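Local structure of tryptophan synthase alpha chain (Campylobacter jejuni, 3THA) at residues B[5-10]-B[88-93]; B[146-151]-B[166-171]; B[152-157]-B[191-196]; B[185-190]-B[215-220]. The protein probably cleaves indoleglycerol phosphate to indole and glyceraldehyde 3-phosphate, as the alpha subunit of tryptophan synthase in the last step of tryptophan biosynthesis. All blocks are in the same frame, centred on the assembly; numbering follows the deposited sequence.

Contact 1: B[5-10]-B[88-93]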
# COMPACT_ATOMS: atom_id res chain seq x y z
N VAL B 5 -6.51 16.42 -20.97
CA VAL B 5 -5.99 15.42 -21.90
C VAL B 5 -7.10 14.44 -22.36
O VAL B 5 -7.88 13.96 -21.55
CB VAL B 5 -4.66 14.74 -21.37
CG1 VAL B 5 -4.61 13.22 -21.63
CG2 VAL B 5 -3.41 15.48 -21.94
N ASP B 6 -7.20 14.22 -23.67
CA ASP B 6 -8.06 13.15 -24.16
C ASP B 6 -7.19 11.92 -24.33
O ASP B 6 -6.34 11.88 -25.21
CB ASP B 6 -8.75 13.52 -25.47
CG ASP B 6 -9.52 12.35 -26.09
OD1 ASP B 6 -10.35 12.59 -27.00
OD2 ASP B 6 -9.30 11.19 -25.70
N PHE B 7 -7.42 10.92 -23.48
CA PHE B 7 -6.55 9.77 -23.45
C PHE B 7 -6.62 8.91 -24.69
O PHE B 7 -5.65 8.24 -25.06
CB PHE B 7 -6.83 8.90 -22.23
CG PHE B 7 -5.93 9.19 -21.07
CD1 PHE B 7 -4.71 8.56 -20.95
CD2 PHE B 7 -6.30 10.12 -20.10
CE1 PHE B 7 -3.88 8.83 -19.84
CE2 PHE B 7 -5.48 10.39 -19.00
CZ PHE B 7 -4.30 9.75 -18.86
N ARG B 8 -7.79 8.92 -25.34
CA ARG B 8 -7.98 8.14 -26.54
C ARG B 8 -7.03 8.54 -27.66
O ARG B 8 -6.94 7.85 -28.73
CB ARG B 8 -9.43 8.25 -27.00
CG ARG B 8 -10.28 7.19 -26.40
CD ARG B 8 -11.45 6.78 -27.31
NE ARG B 8 -12.26 5.83 -26.58
CZ ARG B 8 -13.06 6.16 -25.57
NH1 ARG B 8 -13.18 7.43 -25.17
NH2 ARG B 8 -13.73 5.21 -24.95
N LYS B 9 -6.32 9.66 -27.41
CA LYS B 9 -5.29 10.17 -28.34
C LYS B 9 -3.90 9.53 -28.16
O LYS B 9 -2.96 9.88 -28.87
CB LYS B 9 -5.19 11.71 -28.27
CG LYS B 9 -5.99 12.40 -29.39
CD LYS B 9 -6.59 13.74 -28.95
CE LYS B 9 -7.86 14.03 -29.75
NZ LYS B 9 -9.00 14.39 -28.84
N PHE B 10 -3.80 8.60 -27.21
CA PHE B 10 -2.52 8.04 -26.80
C PHE B 10 -2.32 6.58 -27.16
O PHE B 10 -1.28 6.01 -26.86
CB PHE B 10 -2.31 8.27 -25.30
CG PHE B 10 -1.86 9.67 -24.98
CD1 PHE B 10 -2.80 10.65 -24.67
CD2 PHE B 10 -0.52 10.02 -25.05
CE1 PHE B 10 -2.40 11.97 -24.41
CE2 PHE B 10 -0.10 11.33 -24.77
CZ PHE B 10 -1.05 12.31 -24.45
N LYS B 88 6.95 11.28 -26.09
CA LYS B 88 5.62 11.60 -26.61
C LYS B 88 4.51 10.89 -25.83
O LYS B 88 3.34 11.22 -25.96
CB LYS B 88 5.52 11.23 -28.07
CG LYS B 88 6.23 12.22 -28.97
CD LYS B 88 5.55 13.60 -28.97
CE LYS B 88 6.50 14.71 -29.48
NZ LYS B 88 7.19 14.38 -30.78
N LYS B 89 4.89 9.91 -25.03
CA LYS B 89 3.91 9.11 -24.30
C LYS B 89 3.33 9.85 -23.10
O LYS B 89 3.90 10.83 -22.62
CB LYS B 89 4.53 7.79 -23.86
CG LYS B 89 5.22 7.05 -25.01
CD LYS B 89 4.21 6.40 -25.88
CE LYS B 89 4.86 5.86 -27.12
NZ LYS B 89 5.91 4.89 -26.75
N ALA B 90 2.17 9.39 -22.62
CA ALA B 90 1.51 10.01 -21.47
C ALA B 90 2.20 9.64 -20.17
O ALA B 90 2.43 8.44 -19.89
CB ALA B 90 0.03 9.64 -21.42
N LEU B 91 2.46 10.67 -19.35
CA LEU B 91 3.02 10.51 -18.03
C LEU B 91 1.97 10.78 -16.93
O LEU B 91 1.31 11.82 -16.91
CB LEU B 91 4.24 11.41 -17.88
CG LEU B 91 5.36 11.14 -18.90
CD1 LEU B 91 6.50 12.13 -18.74
CD2 LEU B 91 5.87 9.67 -18.81
N VAL B 92 1.80 9.81 -16.04
CA VAL B 92 0.81 9.85 -14.99
C VAL B 92 1.49 9.56 -13.63
O VAL B 92 2.14 8.52 -13.47
CB VAL B 92 -0.31 8.80 -15.25
CG1 VAL B 92 -1.20 8.60 -14.03
CG2 VAL B 92 -1.18 9.25 -16.42
N PHE B 93 1.37 10.48 -12.67
CA PHE B 93 1.81 10.19 -11.33
C PHE B 93 0.90 9.20 -10.65
O PHE B 93 -0.32 9.25 -10.77
CB PHE B 93 1.88 11.44 -10.48
CG PHE B 93 3.16 12.17 -10.60
CD1 PHE B 93 4.37 11.49 -10.65
CD2 PHE B 93 3.17 13.55 -10.65
CE1 PHE B 93 5.58 12.17 -10.76
CE2 PHE B 93 4.38 14.26 -10.77
CZ PHE B 93 5.57 13.57 -10.82

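Contact 2: B[146-151]-B[166-171]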
# COMPACT_ATOMS: atom_id res chain seq x y z
N THR B 146 -10.21 8.13 -11.33
CA THR B 146 -11.26 7.52 -10.55
C THR B 146 -11.13 6.01 -10.60
O THR B 146 -11.05 5.41 -11.69
CB THR B 146 -12.66 7.85 -11.18
OG1 THR B 146 -12.84 9.25 -11.34
CG2 THR B 146 -13.78 7.33 -10.32
N LEU B 147 -11.23 5.39 -9.42
CA LEU B 147 -11.08 3.97 -9.27
C LEU B 147 -12.39 3.32 -9.03
O LEU B 147 -13.16 3.83 -8.24
CB LEU B 147 -10.19 3.67 -8.06
CG LEU B 147 -8.71 3.60 -8.35
CD1 LEU B 147 -8.19 4.86 -9.11
CD2 LEU B 147 -8.01 3.42 -7.04
N VAL B 148 -12.65 2.20 -9.68
CA VAL B 148 -13.83 1.42 -9.36
C VAL B 148 -13.46 -0.06 -9.33
O VAL B 148 -12.48 -0.43 -9.96
CB VAL B 148 -15.04 1.70 -10.31
CG1 VAL B 148 -15.05 3.15 -10.76
CG2 VAL B 148 -15.06 0.78 -11.50
N SER B 149 -14.23 -0.88 -8.60
CA SER B 149 -14.06 -2.32 -8.58
C SER B 149 -15.24 -3.00 -9.19
O SER B 149 -16.27 -2.37 -9.49
CB SER B 149 -14.00 -2.82 -7.16
OG SER B 149 -13.13 -1.99 -6.42
N VAL B 150 -15.11 -4.30 -9.32
CA VAL B 150 -16.18 -5.13 -9.81
C VAL B 150 -17.36 -5.10 -8.82
O VAL B 150 -18.51 -5.32 -9.21
CB VAL B 150 -15.64 -6.57 -10.10
CG1 VAL B 150 -16.75 -7.61 -10.13
CG2 VAL B 150 -14.89 -6.60 -11.41
N THR B 151 -17.07 -4.77 -7.57
CA THR B 151 -18.08 -4.83 -6.50
C THR B 151 -18.67 -3.49 -6.12
O THR B 151 -19.60 -3.45 -5.32
CB THR B 151 -17.45 -5.34 -5.20
OG1 THR B 151 -16.29 -4.54 -4.94
CG2 THR B 151 -17.05 -6.81 -5.29
N GLY B 166 -10.14 11.77 -17.65
CA GLY B 166 -9.01 10.88 -17.93
C GLY B 166 -9.38 9.50 -18.42
O GLY B 166 -9.71 9.33 -19.61
N PHE B 167 -9.37 8.53 -17.50
CA PHE B 167 -9.79 7.17 -17.78
C PHE B 167 -10.36 6.59 -16.50
O PHE B 167 -10.07 7.09 -15.44
CB PHE B 167 -8.62 6.30 -18.33
CG PHE B 167 -7.47 6.06 -17.35
CD1 PHE B 167 -6.36 6.89 -17.33
CD2 PHE B 167 -7.49 4.97 -16.47
CE1 PHE B 167 -5.28 6.67 -16.46
CE2 PHE B 167 -6.41 4.70 -15.57
CZ PHE B 167 -5.30 5.55 -15.58
N ILE B 168 -11.20 5.57 -16.59
CA ILE B 168 -11.65 4.88 -15.41
C ILE B 168 -10.69 3.75 -15.12
O ILE B 168 -10.32 3.00 -16.03
CB ILE B 168 -13.09 4.32 -15.54
CG1 ILE B 168 -14.03 5.37 -16.15
CG2 ILE B 168 -13.60 3.85 -14.17
CD1 ILE B 168 -14.10 6.65 -15.36
N TYR B 169 -10.28 3.66 -13.85
CA TYR B 169 -9.37 2.63 -13.41
C TYR B 169 -10.25 1.58 -12.81
O TYR B 169 -10.66 1.69 -11.64
CB TYR B 169 -8.44 3.19 -12.36
CG TYR B 169 -7.13 2.42 -12.12
CD1 TYR B 169 -7.12 1.03 -11.95
CD2 TYR B 169 -5.91 3.10 -12.05
CE1 TYR B 169 -5.93 0.34 -11.75
CE2 TYR B 169 -4.69 2.39 -11.87
CZ TYR B 169 -4.73 1.02 -11.69
OH TYR B 169 -3.56 0.30 -11.46
N LEU B 170 -10.57 0.56 -13.61
CA LEU B 170 -11.26 -0.64 -13.16
C LEU B 170 -10.33 -1.69 -12.53
O LEU B 170 -9.62 -2.41 -13.23
CB LEU B 170 -12.04 -1.28 -14.31
CG LEU B 170 -12.89 -2.48 -13.83
CD1 LEU B 170 -13.73 -2.17 -12.53
CD2 LEU B 170 -13.78 -3.01 -14.90
N LEU B 171 -10.34 -1.80 -11.20
CA LEU B 171 -9.60 -2.86 -10.55
C LEU B 171 -10.24 -4.17 -10.93
O LEU B 171 -11.42 -4.23 -11.27
CB LEU B 171 -9.57 -2.68 -9.03
CG LEU B 171 -8.99 -1.33 -8.61
CD1 LEU B 171 -9.09 -1.12 -7.14
CD2 LEU B 171 -7.57 -1.20 -9.06
O HOH W 1 -11.12 9.09 -13.84

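Contact 3: B[152-157]-B[191-196]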
# COMPACT_ATOMS: atom_id res chain seq x y z
N THR B 152 -18.10 -2.40 -6.61
CA THR B 152 -18.59 -1.07 -6.28
C THR B 152 -20.01 -1.01 -6.77
O THR B 152 -20.24 -1.36 -7.91
CB THR B 152 -17.80 0.04 -6.97
OG1 THR B 152 -16.43 -0.04 -6.59
CG2 THR B 152 -18.32 1.40 -6.54
N PRO B 153 -20.95 -0.63 -5.88
CA PRO B 153 -22.38 -0.53 -6.19
C PRO B 153 -22.69 0.23 -7.46
O PRO B 153 -22.04 1.24 -7.76
CB PRO B 153 -22.96 0.22 -4.99
CG PRO B 153 -22.11 -0.24 -3.84
CD PRO B 153 -20.70 -0.41 -4.44
N LYS B 154 -23.69 -0.24 -8.21
CA LYS B 154 -24.07 0.42 -9.47
C LYS B 154 -24.23 1.92 -9.27
O LYS B 154 -23.59 2.69 -9.98
CB LYS B 154 -25.34 -0.19 -10.10
CG LYS B 154 -25.52 0.24 -11.56
CD LYS B 154 -26.95 0.18 -12.03
CE LYS B 154 -27.37 -1.24 -12.43
NZ LYS B 154 -28.83 -1.40 -12.23
N GLU B 155 -25.03 2.32 -8.28
CA GLU B 155 -25.27 3.74 -8.00
C GLU B 155 -24.00 4.50 -7.58
O GLU B 155 -23.85 5.69 -7.86
CB GLU B 155 -26.39 3.90 -6.98
CG GLU B 155 -26.01 3.59 -5.52
CD GLU B 155 -26.10 2.09 -5.15
OE1 GLU B 155 -26.43 1.25 -6.06
OE2 GLU B 155 -25.85 1.78 -3.95
N ARG B 156 -23.07 3.83 -6.91
CA ARG B 156 -21.84 4.48 -6.52
C ARG B 156 -20.95 4.68 -7.78
O ARG B 156 -20.20 5.65 -7.88
CB ARG B 156 -21.16 3.67 -5.40
CG ARG B 156 -19.74 4.13 -5.01
CD ARG B 156 -19.73 5.22 -3.95
NE ARG B 156 -18.37 5.59 -3.56
CZ ARG B 156 -18.00 6.81 -3.13
NH1 ARG B 156 -18.90 7.80 -3.02
NH2 ARG B 156 -16.72 7.03 -2.80
N VAL B 157 -21.10 3.80 -8.76
CA VAL B 157 -20.32 3.90 -9.99
C VAL B 157 -20.84 5.07 -10.84
O VAL B 157 -20.06 5.88 -11.34
CB VAL B 157 -20.37 2.55 -10.81
CG1 VAL B 157 -19.79 2.71 -12.20
CG2 VAL B 157 -19.69 1.43 -10.04
N VAL B 191 -17.63 -3.41 -17.04
CA VAL B 191 -17.30 -2.50 -18.14
C VAL B 191 -18.54 -1.95 -18.86
O VAL B 191 -18.70 -0.73 -18.97
CB VAL B 191 -16.32 -3.19 -19.14
CG1 VAL B 191 -16.34 -2.51 -20.49
CG2 VAL B 191 -14.91 -3.24 -18.54
N LYS B 192 -19.41 -2.85 -19.33
CA LYS B 192 -20.70 -2.48 -19.88
C LYS B 192 -21.44 -1.47 -18.97
O LYS B 192 -21.95 -0.44 -19.44
CB LYS B 192 -21.55 -3.74 -20.06
CG LYS B 192 -22.79 -3.56 -20.98
CD LYS B 192 -23.58 -4.82 -21.21
CE LYS B 192 -24.17 -4.79 -22.62
NZ LYS B 192 -25.45 -5.56 -22.79
N GLU B 193 -21.47 -1.76 -17.68
CA GLU B 193 -22.16 -0.93 -16.71
C GLU B 193 -21.55 0.47 -16.68
O GLU B 193 -22.28 1.47 -16.75
CB GLU B 193 -22.11 -1.61 -15.33
CG GLU B 193 -22.70 -0.79 -14.20
CD GLU B 193 -22.68 -1.50 -12.87
OE1 GLU B 193 -22.02 -1.01 -11.94
OE2 GLU B 193 -23.35 -2.53 -12.72
N ILE B 194 -20.23 0.55 -16.59
CA ILE B 194 -19.55 1.83 -16.57
C ILE B 194 -19.83 2.54 -17.88
O ILE B 194 -20.17 3.73 -17.88
CB ILE B 194 -18.04 1.66 -16.42
CG1 ILE B 194 -17.74 0.83 -15.19
CG2 ILE B 194 -17.37 3.03 -16.33
CD1 ILE B 194 -16.35 0.25 -15.14
N ARG B 195 -19.72 1.81 -18.99
CA ARG B 195 -20.00 2.40 -20.29
C ARG B 195 -21.32 3.14 -20.31
O ARG B 195 -21.40 4.23 -20.87
CB ARG B 195 -19.93 1.38 -21.43
CG ARG B 195 -18.68 1.56 -22.27
CD ARG B 195 -18.16 0.26 -22.86
NE ARG B 195 -16.73 0.39 -23.15
CZ ARG B 195 -15.93 -0.59 -23.56
NH1 ARG B 195 -16.39 -1.83 -23.74
NH2 ARG B 195 -14.64 -0.32 -23.78
N SER B 196 -22.36 2.59 -19.68
CA SER B 196 -23.65 3.25 -19.74
C SER B 196 -23.76 4.54 -18.90
O SER B 196 -24.84 5.12 -18.82
CB SER B 196 -24.77 2.28 -19.36
OG SER B 196 -25.01 2.31 -17.96

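Contact 4: B[185-190]-B[215-220]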
# COMPACT_ATOMS: atom_id res chain seq x y z
N ALA B 185 -15.69 -12.83 -17.49
CA ALA B 185 -17.06 -12.36 -17.85
C ALA B 185 -17.71 -11.34 -16.87
O ALA B 185 -18.40 -10.41 -17.29
CB ALA B 185 -18.00 -13.55 -18.09
N ILE B 186 -17.47 -11.52 -15.58
CA ILE B 186 -17.91 -10.53 -14.60
C ILE B 186 -17.40 -9.13 -14.95
O ILE B 186 -18.15 -8.15 -14.87
CB ILE B 186 -17.43 -10.90 -13.21
CG1 ILE B 186 -17.95 -12.28 -12.84
CG2 ILE B 186 -17.86 -9.84 -12.22
CD1 ILE B 186 -17.59 -12.76 -11.46
N LEU B 187 -16.13 -9.07 -15.36
CA LEU B 187 -15.46 -7.82 -15.70
C LEU B 187 -16.09 -7.15 -16.90
O LEU B 187 -16.35 -5.94 -16.88
CB LEU B 187 -13.96 -8.05 -15.98
CG LEU B 187 -13.02 -8.04 -14.77
CD1 LEU B 187 -11.84 -8.95 -15.04
CD2 LEU B 187 -12.55 -6.62 -14.44
N GLN B 188 -16.32 -7.92 -17.94
CA GLN B 188 -17.04 -7.42 -19.09
C GLN B 188 -18.43 -6.89 -18.72
O GLN B 188 -18.94 -5.96 -19.38
CB GLN B 188 -17.13 -8.49 -20.17
CG GLN B 188 -15.94 -8.51 -21.11
CD GLN B 188 -16.01 -9.64 -22.13
OE1 GLN B 188 -16.33 -10.78 -21.79
NE2 GLN B 188 -15.69 -9.33 -23.37
N ASP B 189 -19.04 -7.47 -17.67
CA ASP B 189 -20.29 -6.91 -17.12
C ASP B 189 -20.05 -5.57 -16.50
O ASP B 189 -20.81 -4.64 -16.75
CB ASP B 189 -20.92 -7.81 -16.07
CG ASP B 189 -22.01 -8.71 -16.64
OD1 ASP B 189 -21.76 -9.37 -17.67
OD2 ASP B 189 -23.11 -8.74 -16.04
N LYS B 190 -19.00 -5.46 -15.70
CA LYS B 190 -18.76 -4.19 -15.02
C LYS B 190 -18.40 -3.07 -16.02
O LYS B 190 -18.86 -1.91 -15.87
CB LYS B 190 -17.73 -4.34 -13.90
CG LYS B 190 -17.74 -3.19 -12.91
CD LYS B 190 -19.09 -3.22 -12.16
CE LYS B 190 -19.12 -2.21 -11.04
NZ LYS B 190 -20.34 -2.36 -10.26
N LYS B 215 -3.18 -10.43 -23.30
CA LYS B 215 -3.92 -10.53 -24.55
C LYS B 215 -5.40 -10.85 -24.29
O LYS B 215 -6.25 -10.67 -25.16
CB LYS B 215 -3.26 -11.50 -25.54
CG LYS B 215 -2.26 -10.83 -26.49
CD LYS B 215 -1.58 -11.84 -27.43
CE LYS B 215 -0.84 -11.10 -28.56
NZ LYS B 215 0.46 -11.72 -29.00
N ARG B 216 -5.71 -11.29 -23.06
CA ARG B 216 -7.09 -11.58 -22.71
C ARG B 216 -7.80 -10.37 -22.10
O ARG B 216 -8.92 -10.03 -22.49
CB ARG B 216 -7.21 -12.84 -21.82
CG ARG B 216 -6.89 -12.66 -20.34
CD ARG B 216 -7.53 -13.79 -19.52
NE ARG B 216 -6.90 -15.09 -19.72
CZ ARG B 216 -6.18 -15.72 -18.79
NH1 ARG B 216 -6.04 -15.18 -17.58
NH2 ARG B 216 -5.62 -16.89 -19.07
N MSE B 217 -7.13 -9.70 -21.18
CA MSE B 217 -7.60 -8.43 -20.65
C MSE B 217 -7.82 -7.42 -21.77
O MSE B 217 -8.60 -6.47 -21.60
CB MSE B 217 -6.61 -7.89 -19.64
CG MSE B 217 -6.61 -8.62 -18.31
SE MSE B 217 -8.28 -8.34 -17.30
CE MSE B 217 -7.92 -9.64 -15.87
N ARG B 218 -7.15 -7.64 -22.91
CA ARG B 218 -7.27 -6.76 -24.07
C ARG B 218 -8.65 -6.77 -24.72
O ARG B 218 -9.01 -5.83 -25.41
CB ARG B 218 -6.21 -7.08 -25.13
CG ARG B 218 -4.85 -6.43 -24.89
CD ARG B 218 -3.92 -6.54 -26.11
NE ARG B 218 -2.74 -5.72 -25.88
CZ ARG B 218 -1.48 -6.14 -25.92
NH1 ARG B 218 -1.18 -7.40 -26.24
NH2 ARG B 218 -0.53 -5.26 -25.64
N LYS B 219 -9.42 -7.84 -24.50
CA LYS B 219 -10.78 -7.86 -25.03
C LYS B 219 -11.82 -7.54 -23.97
O LYS B 219 -13.01 -7.80 -24.15
CB LYS B 219 -11.11 -9.17 -25.75
CG LYS B 219 -10.53 -10.45 -25.16
CD LYS B 219 -9.91 -11.26 -26.29
CE LYS B 219 -9.18 -12.51 -25.81
NZ LYS B 219 -8.19 -13.00 -26.83
N VAL B 220 -11.36 -6.98 -22.86
CA VAL B 220 -12.25 -6.70 -21.75
C VAL B 220 -12.64 -5.25 -21.84
O VAL B 220 -13.81 -4.92 -21.76
CB VAL B 220 -11.58 -7.06 -20.41
CG1 VAL B 220 -12.29 -6.41 -19.25
CG2 VAL B 220 -11.54 -8.57 -20.23

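Contact 1: B[5-10]-B[88-93]
Phe10 and Ala90 are where the two backbones come nearest, their CA atoms 7.0 Å apart; between 5-10, with its short 3-10 segment at 7-9, and the start of strand 90-94 no hydrogen bond passes, and the two phenylalanine rings make the contact, against strand side chains and backbone. The Phe10 ring lies against the strand where it begins. Ala90 CB sits over one face of that ring as a CH-pi contact, 3.9 Å from the centroid and 19° off the normal, displaced toward the CD2 side. At the edge, Phe10 CE2 comes to 3.6 Å from Lys88 O, close to the ring plane. Having CG beside the backbone N and anti to the carbonyl carbon (chi1 -79°) places the ring against Ala90. In the TIM barrel of the TrpA family this loop precedes the first strand, 15-21, and here it packs against the third, where the strand enters the barrel. Phe7 reaches deeper: its CZ meets Val92 CG2 at 4.0 Å, the methyl lying at the ring edge, while Val5 CG1 rests on one face. Phe167 meets the Phe7 ring edge-to-face, and Pro201 and Ile44 add to the apolar surroundings. The side chain of Val92 is about 4 Å from that of Glu46, the predicted proton acceptor. Within 5-10, Lys9 NZ forms a salt bridge with Asp6 OD1 at 2.9 Å, approaching from above the carboxylate plane.

Contact 2: B[146-151]-B[166-171]
Leu147 and Tyr169 are paired across two neighbouring parallel strands of the barrel, and their side chains lie side by side, pointing the same way. Three backbone bonds join the strands: Tyr169 N to Thr146 O, Val148 N to Tyr169 O, and Leu171 N to Val148 O (2.8 Å). These strands are the two ends of a beta-alpha-beta crossover through helix 154-161, the repeating connection of a TIM barrel. Leu170 can be followed outward on the helix-facing side of the sheet. Its CB leaves the backbone with CG anti to the N (chi1 -175°), which carries the branch back toward 146-151; from CG, Leu170 CD1 turns to lie 3.4 Å from Val148 CG2 and 3.3 Å from Val148 O, while CD2 goes to Val191 of helix 180-195. Beside it, Val148 CG1 packs on Ile168 CG2 at 3.8 Å. On the opposite face, Leu147 CD1 touches Tyr169 CB at 3.7 Å, with the Tyr169 side chain near that of the predicted proton acceptor Glu46; Ile55 of the second subunit packs on Leu147. A water accepts from Thr146 N and probably donates to Phe167 O, linking the two segments near the start of the pairing. Three direct bonds thus satisfy Thr146 O, Val148 N, Val148 O and their partners between the strands, while mostly hydrocarbon side chains pack on the faces.

Contact 3: B[152-157]-B[191-196]
Val157 and Glu193 belong to consecutive outer helices of the TIM barrel, 154-161 and 180-195, which pack beside each other on the shell around the strands. The inner part is buried and apolar, though not the closest: Val157 CG1 meets Ile194 CG1 at 4.1 Å, the two side chains crossing at about a right angle. The other branch, Val157 CG2, lies 3.9 Å from Glu193 OE1. Ile194 continues inward onto Ile168 and Ile202 of the strands beneath, while Phe197 covers Val157 from the loop that follows helix 180-195.

The close-packed part is made by Glu193 and the root of Lys154. Glu193 reaches across to helix 154-161 with its chain extended, CG anti to the backbone N (chi1 175°), and lays its carboxylate against the first turn. There it meets the aliphatic part of the lysine and not its ammonium group: Glu193 CD lies 3.6 Å from Lys154 CG, and Glu193 OE1 is 3.5 Å from Lys154 CA. Beyond this point the contact loosens toward solvent. The exposed lysine chain bends at its third torsion and leads its end away, so that Lys154 NZ and Glu193 OE2 stay 5.6 Å apart, opposite charges without a salt bridge. The carboxylate finds its partner in Lys190, one turn earlier in its own helix, whose NZ also bonds to Thr152 O. That lysine therefore ties the glutamate and the turn before helix 154-161 together. At the far end of 191-196 the helix is finishing, and Ser196 OG donates to Glu193 O at 3.1 Å.

Contact 4: B[185-190]-B[215-220]
Leu187 and Met217, modelled as selenomethionine, approach with their side chains crossing at about a right angle, the terminal methyl CE of Met217 coming to 4.1 Å from Leu187 CD1. Met217 gets there by folding: CG stands beside the backbone N, and a second bend at chi2 (-68°) swings the selenium and CE toward helix 180-195. Closer to that helix's backbone, Val220 puts CG1 4.0 Å from Leu187 CB. Val220 CG1, the branch anti to N, is the one that meets Leu187, while Val220 CG2 lies on the side of Gln188, 4.5 Å from Gln188 CG. Both helices belong to the outer shell of the TIM barrel: 180-195 follows the sixth strand, 212-217 the seventh, and the contact forms where the latter gives way to the loop leading into strand 223-226. Val204, on the strand between the two helices in the chain, lies beneath and touches Leu187, Met217 and Val220 alike. Val150, from the loop after strand 143-148, also packs on Leu187. Gln188 runs along the exposed margin, its CG passing 4.2 Å from Val220 CA. At the end of this chain, Gln188 NE2 gives a weak hydrogen bond to Lys219 O, 3.2 Å long and bent to 121° at the hydrogen. Lys219 itself turns its side chain away from helix 180-195, back over its own segment, where NZ has a weak bond to Lys215 O.

In the fold
Contact 2 is the buried one, and the only one of the four with backbone hydrogen bonds across it, as expected between adjacent barrel strands. Contact 1 also reaches the sheet but is partly buried, joining a loop to a strand end through aromatic and methyl packing; the two meet where Phe7 touches Phe167. Contacts 3 and 4 are more peripheral and also partly buried, each with exposed residues at its margin; they share helix 180-195 and combine an apolar inner side with a polar outer one. Contact 2 underlies contact 3: Ile194 and Val191 rest on Val148, Ile168 and Leu170. It also touches contact 4, where Val150 packs on Ile186.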